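Local coordinates for protein suppressor of fused homolog (Drosophila melanogaster, PDB 6LPH) that probably binds and sequesters DNA-binding transcription factors, this chain being the N-terminal part of the protein, at residues Gln206-Trp210 / Asn250-Asp254. Sequence-based numbering, arbitrary orientation.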
loop_
_atom_site.group_PDB
_atom_site.type_symbol
_atom_site.label_atom_id
_atom_site.label_comp_id
_atom_site.label_asym_id
_atom_site.label_seq_id
_atom_site.Cartn_x
_atom_site.Cartn_y
_atom_site.Cartn_z
ATOM N N GLN A 206 20.362 -0.801 6.397
ATOM C CA GLN A 206 20.634 0.326 7.279
ATOM C C GLN A 206 19.442 0.707 8.147
ATOM O O GLN A 206 19.619 1.203 9.257
ATOM C CB GLN A 206 21.212 1.533 6.518
ATOM C CG GLN A 206 22.481 1.205 5.715
ATOM C CD GLN A 206 23.614 0.583 6.539
ATOM O OE1 GLN A 206 24.448 -0.183 6.010
ATOM N NE2 GLN A 206 23.662 0.915 7.830
ATOM N N ALA A 207 18.225 0.474 7.648
ATOM C CA ALA A 207 17.030 0.691 8.462
ATOM C C ALA A 207 17.034 -0.303 9.621
ATOM O O ALA A 207 16.622 0.024 10.757
ATOM C CB ALA A 207 15.780 0.532 7.619
ATOM N N SER A 208 17.514 -1.511 9.325
ATOM C CA SER A 208 17.589 -2.598 10.316
ATOM C C SER A 208 18.717 -2.360 11.312
ATOM O O SER A 208 18.502 -2.445 12.518
ATOM C CB SER A 208 17.761 -3.962 9.621
ATOM O OG SER A 208 17.767 -5.033 10.556
ATOM N N ARG A 209 19.918 -2.048 10.824
ATOM C CA ARG A 209 21.048 -1.935 11.756
ATOM C C ARG A 209 21.124 -0.558 12.419
ATOM O O ARG A 209 21.639 -0.445 13.511
ATOM C CB ARG A 209 22.389 -2.330 11.137
ATOM C CG ARG A 209 22.875 -1.454 10.000
ATOM C CD ARG A 209 24.289 -1.875 9.553
ATOM N NE ARG A 209 25.254 -1.536 10.596
ATOM C CZ ARG A 209 25.755 -0.316 10.791
ATOM N NH1 ARG A 209 26.606 -0.094 11.779
ATOM N NH2 ARG A 209 25.406 0.686 10.001
ATOM N N TRP A 210 20.592 0.468 11.757
ATOM C CA TRP A 210 20.691 1.830 12.264
ATOM C C TRP A 210 19.350 2.420 12.657
ATOM O O TRP A 210 19.027 2.466 13.827
ATOM C CB TRP A 210 21.459 2.713 11.283
ATOM C CG TRP A 210 21.400 4.186 11.621
ATOM C CD1 TRP A 210 21.819 4.825 12.797
ATOM C CD2 TRP A 210 20.896 5.246 10.766
ATOM N NE1 TRP A 210 21.594 6.182 12.725
ATOM C CE2 TRP A 210 21.034 6.498 11.532
ATOM C CE3 TRP A 210 20.328 5.288 9.491
ATOM C CZ2 TRP A 210 20.638 7.716 11.011
ATOM C CZ3 TRP A 210 19.934 6.539 8.981
ATOM C CH2 TRP A 210 20.080 7.710 9.728
ATOM N N ASN A 250 26.200 8.712 8.607
ATOM C CA ASN A 250 25.316 8.467 9.756
ATOM C C ASN A 250 25.334 7.007 10.219
ATOM O O ASN A 250 24.785 6.684 11.269
ATOM C CB ASN A 250 23.876 8.879 9.418
ATOM C CG ASN A 250 23.782 10.292 8.908
ATOM O OD1 ASN A 250 23.496 11.209 9.667
ATOM N ND2 ASN A 250 24.031 10.480 7.611
ATOM N N LEU A 251 25.989 6.141 9.444
ATOM C CA LEU A 251 25.900 4.691 9.637
ATOM C C LEU A 251 27.033 4.066 10.460
ATOM O O LEU A 251 26.962 2.887 10.811
ATOM C CB LEU A 251 25.824 3.991 8.280
ATOM C CG LEU A 251 24.835 4.503 7.232
ATOM C CD1 LEU A 251 25.043 3.688 5.959
ATOM C CD2 LEU A 251 23.385 4.440 7.701
ATOM N N GLN A 252 28.073 4.846 10.747
ATOM C CA GLN A 252 29.260 4.347 11.431
ATOM C C GLN A 252 28.963 3.958 12.883
ATOM O O GLN A 252 28.277 4.689 13.603
ATOM C CB GLN A 252 30.372 5.399 11.370
ATOM C CG GLN A 252 30.825 5.754 9.951
ATOM C CD GLN A 252 31.439 7.149 9.833
ATOM O OE1 GLN A 252 31.046 8.080 10.544
ATOM N NE2 GLN A 252 32.394 7.306 8.907
ATOM N N ASP A 253 29.450 2.793 13.303
ATOM C CA ASP A 253 29.395 2.415 14.726
ATOM C C ASP A 253 30.375 3.306 15.464
ATOM O O ASP A 253 31.516 3.500 15.017
ATOM C CB ASP A 253 29.816 0.963 14.951
ATOM C CG ASP A 253 29.088 -0.020 14.056
ATOM O OD1 ASP A 253 27.880 -0.260 14.272
ATOM O OD2 ASP A 253 29.744 -0.583 13.155
ATOM N N ASP A 254 29.957 3.853 16.596
ATOM C CA ASP A 254 30.904 4.655 17.353
ATOM C C ASP A 254 31.425 3.947 18.583
ATOM O O ASP A 254 30.664 3.531 19.458
ATOM C CB ASP A 254 30.366 6.040 17.704
ATOM C CG ASP A 254 31.393 7.131 17.465
ATOM O OD1 ASP A 254 32.616 6.853 17.583
ATOM O OD2 ASP A 254 30.980 8.263 17.141
#
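L251 wedges its two methyls between Q206 and W210 on helix 201-219. CD1 packs on the side chain of Q206, 3.5 Å from its CD, while CD2 sits obliquely to the indole of W210, 3.6 Å from CE3. F241 also touches both L251 and Q206, so this is the tightly packed side. W210 reaches the loop with CG anti to its backbone N (chi1 170°), which swings the indole out to N250. There CB of N250 lies over the six-membered ring in a CH-pi contact, 4.2 Å from the centroid, and O of N250 stands above the same ring system near its rim. N250 is itself anchored through ND2 to the carbonyl of T247. Cutting W210 back to an alanine would probably strip the CD2 methyl of L251 and CB of N250 of their aromatic partner and open a gap beside F218, which packs against the indole. The outer side is polar and looser. R209 bends at chi3 (-69°) and points its guanidinium end-on at O of L251, which lies in the guanidinium plane. NH2 makes the shorter, straighter bond, on a lone pair at 2.8 Å. The bond from NH1, along the carbonyl axis, is longer at 3.2 Å and bent. NH1 also forms a salt bridge with OD1 of D253, 2.8 Å away; as a hydrogen bond it is weak. The carboxylate plane stands 88° to the guanidinium. R209 and D253 are both exposed. The whole is a surface helix-to-loop junction, an end-on guanidinium pair of hydrogen bonds to one main-chain carbonyl tying the loop after helix 240-243, near the end of this N-terminal construct, to helix 201-219.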